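Local coordinates for uncharacterized protein (Mycobacterium smegmatis, PDB 4TMD), which is of unknown function but carries a DUF5642 domain of the Mog1p/PsbP clan and is probably exported as a lipoprotein, at residues Asn79-Met84 against Thr179-Glu184; Gln12-Phe17 against Val23-Pro28. All coordinates share one frame; numbering follows the deposited sequence.

Contact 1 (Asn79-Met84 against Thr179-Glu184); sequences NRFIVM and TERARE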
loop_
_atom_site.group_PDB
_atom_site.type_symbol
_atom_site.label_atom_id
_atom_site.label_comp_id
_atom_site.label_asym_id
_atom_site.label_seq_id
_atom_site.Cartn_x
_atom_site.Cartn_y
_atom_site.Cartn_z
ATOM N N ASN A 79 -14.422 2.735 -5.254
ATOM C CA ASN A 79 -13.073 2.505 -4.733
ATOM C C ASN A 79 -12.060 3.470 -5.309
ATOM O O ASN A 79 -12.258 4.010 -6.385
ATOM C CB ASN A 79 -12.591 1.091 -5.050
ATOM C CG ASN A 79 -13.272 0.031 -4.227
ATOM O OD1 ASN A 79 -12.944 -1.143 -4.347
ATOM N ND2 ASN A 79 -14.224 0.427 -3.389
ATOM N N ARG A 80 -10.959 3.648 -4.590
ATOM C CA ARG A 80 -9.755 4.246 -5.132
ATOM C C ARG A 80 -8.619 3.215 -5.074
ATOM O O ARG A 80 -8.412 2.566 -4.042
ATOM C CB ARG A 80 -9.377 5.499 -4.350
ATOM C CG ARG A 80 -7.996 6.141 -4.682
ATOM C CD ARG A 80 -7.775 7.299 -3.697
ATOM N NE ARG A 80 -6.444 7.897 -3.727
ATOM C CZ ARG A 80 -6.146 9.073 -3.172
ATOM N NH1 ARG A 80 -7.090 9.778 -2.558
ATOM N NH2 ARG A 80 -4.910 9.558 -3.237
ATOM N N PHE A 81 -7.890 3.081 -6.181
ATOM C CA PHE A 81 -6.684 2.251 -6.246
ATOM C C PHE A 81 -5.486 3.111 -6.566
ATOM O O PHE A 81 -5.522 3.887 -7.520
ATOM C CB PHE A 81 -6.821 1.151 -7.308
ATOM C CG PHE A 81 -7.989 0.257 -7.089
ATOM C CD1 PHE A 81 -7.881 -0.864 -6.277
ATOM C CD2 PHE A 81 -9.217 0.548 -7.677
ATOM C CE1 PHE A 81 -8.973 -1.679 -6.058
ATOM C CE2 PHE A 81 -10.316 -0.262 -7.451
ATOM C CZ PHE A 81 -10.197 -1.381 -6.642
ATOM N N ILE A 82 -4.434 2.994 -5.766
ATOM C CA ILE A 82 -3.168 3.656 -6.081
ATOM C C ILE A 82 -2.081 2.616 -6.285
ATOM O O ILE A 82 -1.806 1.822 -5.383
ATOM C CB ILE A 82 -2.730 4.606 -4.970
ATOM C CG1 ILE A 82 -3.812 5.647 -4.710
ATOM C CG2 ILE A 82 -1.374 5.278 -5.338
ATOM C CD1 ILE A 82 -3.544 6.500 -3.506
ATOM N N VAL A 83 -1.481 2.589 -7.467
ATOM C CA VAL A 83 -0.375 1.658 -7.709
ATOM C C VAL A 83 0.945 2.442 -7.776
ATOM O O VAL A 83 1.170 3.186 -8.724
ATOM C CB VAL A 83 -0.577 0.849 -9.010
ATOM C CG1 VAL A 83 0.566 -0.154 -9.194
ATOM C CG2 VAL A 83 -1.909 0.114 -8.975
ATOM N N MET A 84 1.801 2.276 -6.764
ATOM C CA MET A 84 3.078 2.985 -6.701
ATOM C C MET A 84 4.250 2.032 -6.926
ATOM O O MET A 84 4.288 0.951 -6.343
ATOM C CB MET A 84 3.256 3.687 -5.346
ATOM C CG MET A 84 2.191 4.723 -5.032
ATOM S SD MET A 84 2.379 5.478 -3.394
ATOM C CE MET A 84 1.976 4.124 -2.298
ATOM N N THR A 179 -10.773 -6.226 -3.099
ATOM C CA THR A 179 -9.421 -6.687 -2.777
ATOM C C THR A 179 -8.883 -7.633 -3.834
ATOM O O THR A 179 -7.677 -7.759 -4.013
ATOM C CB THR A 179 -9.365 -7.405 -1.415
ATOM O OG1 THR A 179 -10.203 -8.562 -1.456
ATOM C CG2 THR A 179 -9.826 -6.473 -0.273
ATOM N N GLU A 180 -9.784 -8.330 -4.512
ATOM C CA GLU A 180 -9.383 -9.182 -5.620
ATOM C C GLU A 180 -8.683 -8.341 -6.694
ATOM O O GLU A 180 -7.606 -8.687 -7.168
ATOM C CB GLU A 180 -10.602 -9.908 -6.206
ATOM C CG GLU A 180 -10.249 -10.875 -7.317
ATOM C CD GLU A 180 -11.474 -11.544 -7.913
ATOM O OE1 GLU A 180 -12.474 -10.838 -8.188
ATOM O OE2 GLU A 180 -11.435 -12.775 -8.102
ATOM N N ARG A 181 -9.296 -7.233 -7.076
ATOM C CA ARG A 181 -8.688 -6.334 -8.058
ATOM C C ARG A 181 -7.367 -5.728 -7.567
ATOM O O ARG A 181 -6.409 -5.598 -8.333
ATOM C CB ARG A 181 -9.647 -5.212 -8.404
ATOM C CG ARG A 181 -9.218 -4.386 -9.607
ATOM C CD ARG A 181 -10.236 -3.252 -9.834
ATOM N NE ARG A 181 -10.319 -2.888 -11.239
ATOM C CZ ARG A 181 -11.440 -2.865 -11.945
ATOM N NH1 ARG A 181 -12.607 -3.163 -11.375
ATOM N NH2 ARG A 181 -11.390 -2.526 -13.223
ATOM N N ALA A 182 -7.325 -5.328 -6.295
ATOM C CA ALA A 182 -6.077 -4.829 -5.715
ATOM C C ALA A 182 -4.969 -5.871 -5.849
ATOM O O ALA A 182 -3.863 -5.543 -6.238
ATOM C CB ALA A 182 -6.266 -4.454 -4.239
ATOM N N ARG A 183 -5.251 -7.121 -5.502
ATOM C CA ARG A 183 -4.206 -8.147 -5.565
ATOM C C ARG A 183 -3.770 -8.395 -7.014
ATOM O O ARG A 183 -2.586 -8.588 -7.296
ATOM C CB ARG A 183 -4.678 -9.450 -4.905
ATOM C CG ARG A 183 -4.866 -9.339 -3.372
ATOM C CD ARG A 183 -5.122 -10.696 -2.733
ATOM N NE ARG A 183 -6.248 -11.391 -3.355
ATOM C CZ ARG A 183 -7.502 -11.349 -2.911
ATOM N NH1 ARG A 183 -7.806 -10.648 -1.825
ATOM N NH2 ARG A 183 -8.459 -12.007 -3.556
ATOM N N GLU A 184 -4.715 -8.369 -7.946
ATOM C CA GLU A 184 -4.338 -8.524 -9.357
ATOM C C GLU A 184 -3.545 -7.335 -9.863
ATOM O O GLU A 184 -2.604 -7.494 -10.656
ATOM C CB GLU A 184 -5.578 -8.753 -10.224
ATOM C CG GLU A 184 -6.282 -10.050 -9.832
ATOM C CD GLU A 184 -7.621 -10.247 -10.505
ATOM O OE1 GLU A 184 -8.056 -9.354 -11.269
ATOM O OE2 GLU A 184 -8.236 -11.307 -10.255
#
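The ring of Phe81 is approached obliquely from the helix, by the side chain of Arg181 at its far end and by the backbone of Ala182 along one flank. Ring and guanidinium planes stand 41° apart, and it is the aliphatic part of the arginine that does the touching: Arg181 CD lies 3.7 Å from Phe81 CZ. Over one face of the Arg183 guanidinium lie Thr179 O and Glu180 CA, both offset toward its rim. The arrangement is helix-on-sheet packing, with the C-terminal helix 179-194 packed against the face of a large antiparallel sheet that Phe81 points from. Phe81 holds CG opposite its carbonyl carbon (chi1 -58°), which sends the ring out from the strand to the first turn of the helix. Arg181 suits this border because its methylenes, extended from CG to NE, can lie against a ring while its guanidinium goes on toward Ser16 and Phe17. The small side chain of Ala182 lets the helix backbone come near: Ala182 N is 4.0 Å from Phe81 CE1. The start of the helix is tied to the strand through Asn79, whose amide bonds to the backbone of Asp178 and Lys176, while Asp178 OD1 receives Arg181 N. Within the helix, Arg183 NH1 reaches back to Thr179 OG1 in a weak hydrogen bond of 3.2 Å, bent to 125°.

Contact 2 (Gln12-Phe17 against Val23-Pro28); sequences QLKSSF and VSEVAP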
loop_
_atom_site.group_PDB
_atom_site.type_symbol
_atom_site.label_atom_id
_atom_site.label_comp_id
_atom_site.label_asym_id
_atom_site.label_seq_id
_atom_site.Cartn_x
_atom_site.Cartn_y
_atom_site.Cartn_z
ATOM N N GLN A 12 1.557 1.600 -17.718
ATOM C CA GLN A 12 0.838 0.546 -18.432
ATOM C C GLN A 12 -0.500 0.169 -17.787
ATOM O O GLN A 12 -1.450 -0.222 -18.477
ATOM C CB GLN A 12 1.721 -0.695 -18.520
ATOM C CG GLN A 12 1.831 -1.301 -19.872
ATOM C CD GLN A 12 2.775 -2.488 -19.870
ATOM O OE1 GLN A 12 3.966 -2.353 -20.124
ATOM N NE2 GLN A 12 2.238 -3.653 -19.571
ATOM N N LEU A 13 -0.575 0.282 -16.462
ATOM C CA LEU A 13 -1.758 -0.174 -15.737
ATOM C C LEU A 13 -2.967 0.748 -15.887
ATOM O O LEU A 13 -4.046 0.445 -15.396
ATOM C CB LEU A 13 -1.419 -0.368 -14.253
ATOM C CG LEU A 13 -0.973 -1.810 -13.928
ATOM C CD1 LEU A 13 0.314 -2.200 -14.654
ATOM C CD2 LEU A 13 -0.845 -2.043 -12.443
ATOM N N LYS A 14 -2.785 1.869 -16.561
ATOM C CA LYS A 14 -3.920 2.706 -16.942
ATOM C C LYS A 14 -4.946 1.886 -17.690
ATOM O O LYS A 14 -6.145 2.002 -17.475
ATOM C CB LYS A 14 -3.466 3.856 -17.822
ATOM C CG LYS A 14 -2.771 4.949 -17.082
ATOM C CD LYS A 14 -2.425 6.076 -18.041
ATOM C CE LYS A 14 -1.253 5.698 -18.940
ATOM N NZ LYS A 14 -0.685 6.863 -19.682
ATOM N N SER A 15 -4.450 1.028 -18.569
ATOM C CA SER A 15 -5.304 0.219 -19.419
ATOM C C SER A 15 -5.945 -0.932 -18.648
ATOM O O SER A 15 -6.694 -1.728 -19.203
ATOM C CB SER A 15 -4.493 -0.295 -20.608
ATOM O OG SER A 15 -3.923 0.799 -21.320
ATOM N N SER A 16 -5.673 -1.006 -17.356
ATOM C CA SER A 16 -6.267 -2.042 -16.533
ATOM C C SER A 16 -7.630 -1.597 -15.972
ATOM O O SER A 16 -8.317 -2.379 -15.322
ATOM C CB SER A 16 -5.301 -2.412 -15.400
ATOM O OG SER A 16 -5.763 -3.508 -14.634
ATOM N N PHE A 17 -8.011 -0.345 -16.223
ATOM C CA PHE A 17 -9.262 0.215 -15.676
ATOM C C PHE A 17 -10.227 0.647 -16.787
ATOM O O PHE A 17 -9.823 1.323 -17.740
ATOM C CB PHE A 17 -8.972 1.415 -14.765
ATOM C CG PHE A 17 -8.047 1.100 -13.630
ATOM C CD1 PHE A 17 -6.688 1.356 -13.736
ATOM C CD2 PHE A 17 -8.535 0.527 -12.468
ATOM C CE1 PHE A 17 -5.822 1.065 -12.684
ATOM C CE2 PHE A 17 -7.675 0.228 -11.411
ATOM C CZ PHE A 17 -6.319 0.486 -11.532
ATOM N N VAL A 23 -8.726 7.874 -14.174
ATOM C CA VAL A 23 -7.330 7.485 -13.959
ATOM C C VAL A 23 -6.410 8.700 -13.937
ATOM O O VAL A 23 -6.608 9.644 -14.693
ATOM C CB VAL A 23 -6.871 6.500 -15.052
ATOM C CG1 VAL A 23 -5.366 6.277 -15.008
ATOM C CG2 VAL A 23 -7.620 5.188 -14.908
ATOM N N SER A 24 -5.416 8.676 -13.059
ATOM C CA SER A 24 -4.372 9.698 -13.027
ATOM C C SER A 24 -3.004 9.038 -12.872
ATOM O O SER A 24 -2.909 7.837 -12.605
ATOM C CB SER A 24 -4.606 10.680 -11.881
ATOM O OG SER A 24 -4.650 9.996 -10.637
ATOM N N GLU A 25 -1.948 9.833 -13.026
ATOM C CA GLU A 25 -0.593 9.314 -12.985
ATOM C C GLU A 25 0.333 10.260 -12.262
ATOM O O GLU A 25 0.099 11.471 -12.229
ATOM C CB GLU A 25 -0.060 9.080 -14.399
ATOM C CG GLU A 25 -0.937 8.223 -15.278
ATOM C CD GLU A 25 -0.480 8.249 -16.711
ATOM O OE1 GLU A 25 0.503 7.549 -17.023
ATOM O OE2 GLU A 25 -1.103 8.961 -17.531
ATOM N N VAL A 26 1.382 9.691 -11.676
ATOM C CA VAL A 26 2.514 10.456 -11.179
ATOM C C VAL A 26 3.728 9.981 -11.968
ATOM O O VAL A 26 4.096 8.807 -11.900
ATOM C CB VAL A 26 2.753 10.264 -9.663
ATOM C CG1 VAL A 26 4.044 10.972 -9.219
ATOM C CG2 VAL A 26 1.568 10.744 -8.855
ATOM N N ALA A 27 4.321 10.879 -12.747
ATOM C CA ALA A 27 5.525 10.569 -13.508
ATOM C C ALA A 27 6.690 10.332 -12.561
ATOM O O ALA A 27 6.657 10.784 -11.420
ATOM C CB ALA A 27 5.843 11.702 -14.477
ATOM N N PRO A 28 7.721 9.603 -13.021
ATOM C CA PRO A 28 8.858 9.316 -12.142
ATOM C C PRO A 28 9.487 10.568 -11.538
ATOM O O PRO A 28 9.748 11.543 -12.237
ATOM C CB PRO A 28 9.835 8.599 -13.069
ATOM C CG PRO A 28 8.942 7.902 -14.041
ATOM C CD PRO A 28 7.800 8.850 -14.285
#
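Val23 is wedged against two residues of the 12-17 segment, using one methyl for each. CG1 meets the aliphatic stem of Lys14, at 3.6 Å from Lys14 CG, and CG2 reaches Phe17, at 4.0 Å from Phe17 CB, with the ring met obliquely. The branching of valine at CB is what serves both neighbours: CG1 stands opposite the backbone N (chi1 170°) and CG2 opposite the carbonyl carbon. Phe17 is the buried end of this packed part. Its aromatic bulk continues inward to Phe21, Phe81 and Leu185, tying the segment to the sheet and to the C-terminal helix.

The outer part is polar and solvent-exposed, close in distance but weak in its hydrogen bonds. Two residues along the strand from Val23, Glu25 sends its carboxylate to the ammonium group of Lys14. Lys14 NZ is 3.0 Å from both Glu25 OE1 and Glu25 OE2, so the salt bridge is shared by the two oxygens. A bend at chi3 (-74°) turns the end of the lysine from Val23 to this carboxylate. A long, flexible chain suits Lys14, which can pack its methylenes on Val23 and still bring its charge to Glu25; an acidic residue suits this exposed strand position because it pairs with the lysine and can also be solvated. Ser24, between the two, points the other way, in the alternation of a beta strand.

The arrangement is that of a 3-10 segment and the loop after it folding back onto the following strand, here strand 22-30 at the edge of the antiparallel sheet.

In the fold
Contact 2 is made early in the chain, between the 12-17 segment and edge strand 22-30, and is complete before contact 1 begins; contact 1 then joins strand 79-88 to the C-terminal helix 179-194, across 94 residues that include much of the sheet. Their centres lie about 12 Å apart, on the same side of the chain's centre, and both reach the one antiparallel sheet, where strand 67-76 separates strands 22-30 and 79-88. The contacts also touch directly: Val83 CG1 packs 4.0 Å from Leu13 CD2. A segment near the N terminus and the C-terminal helix thus pack together over one face of the sheet, in a common hydrophobic layer of Leu13, Phe17, Phe81, Val83 and Leu185.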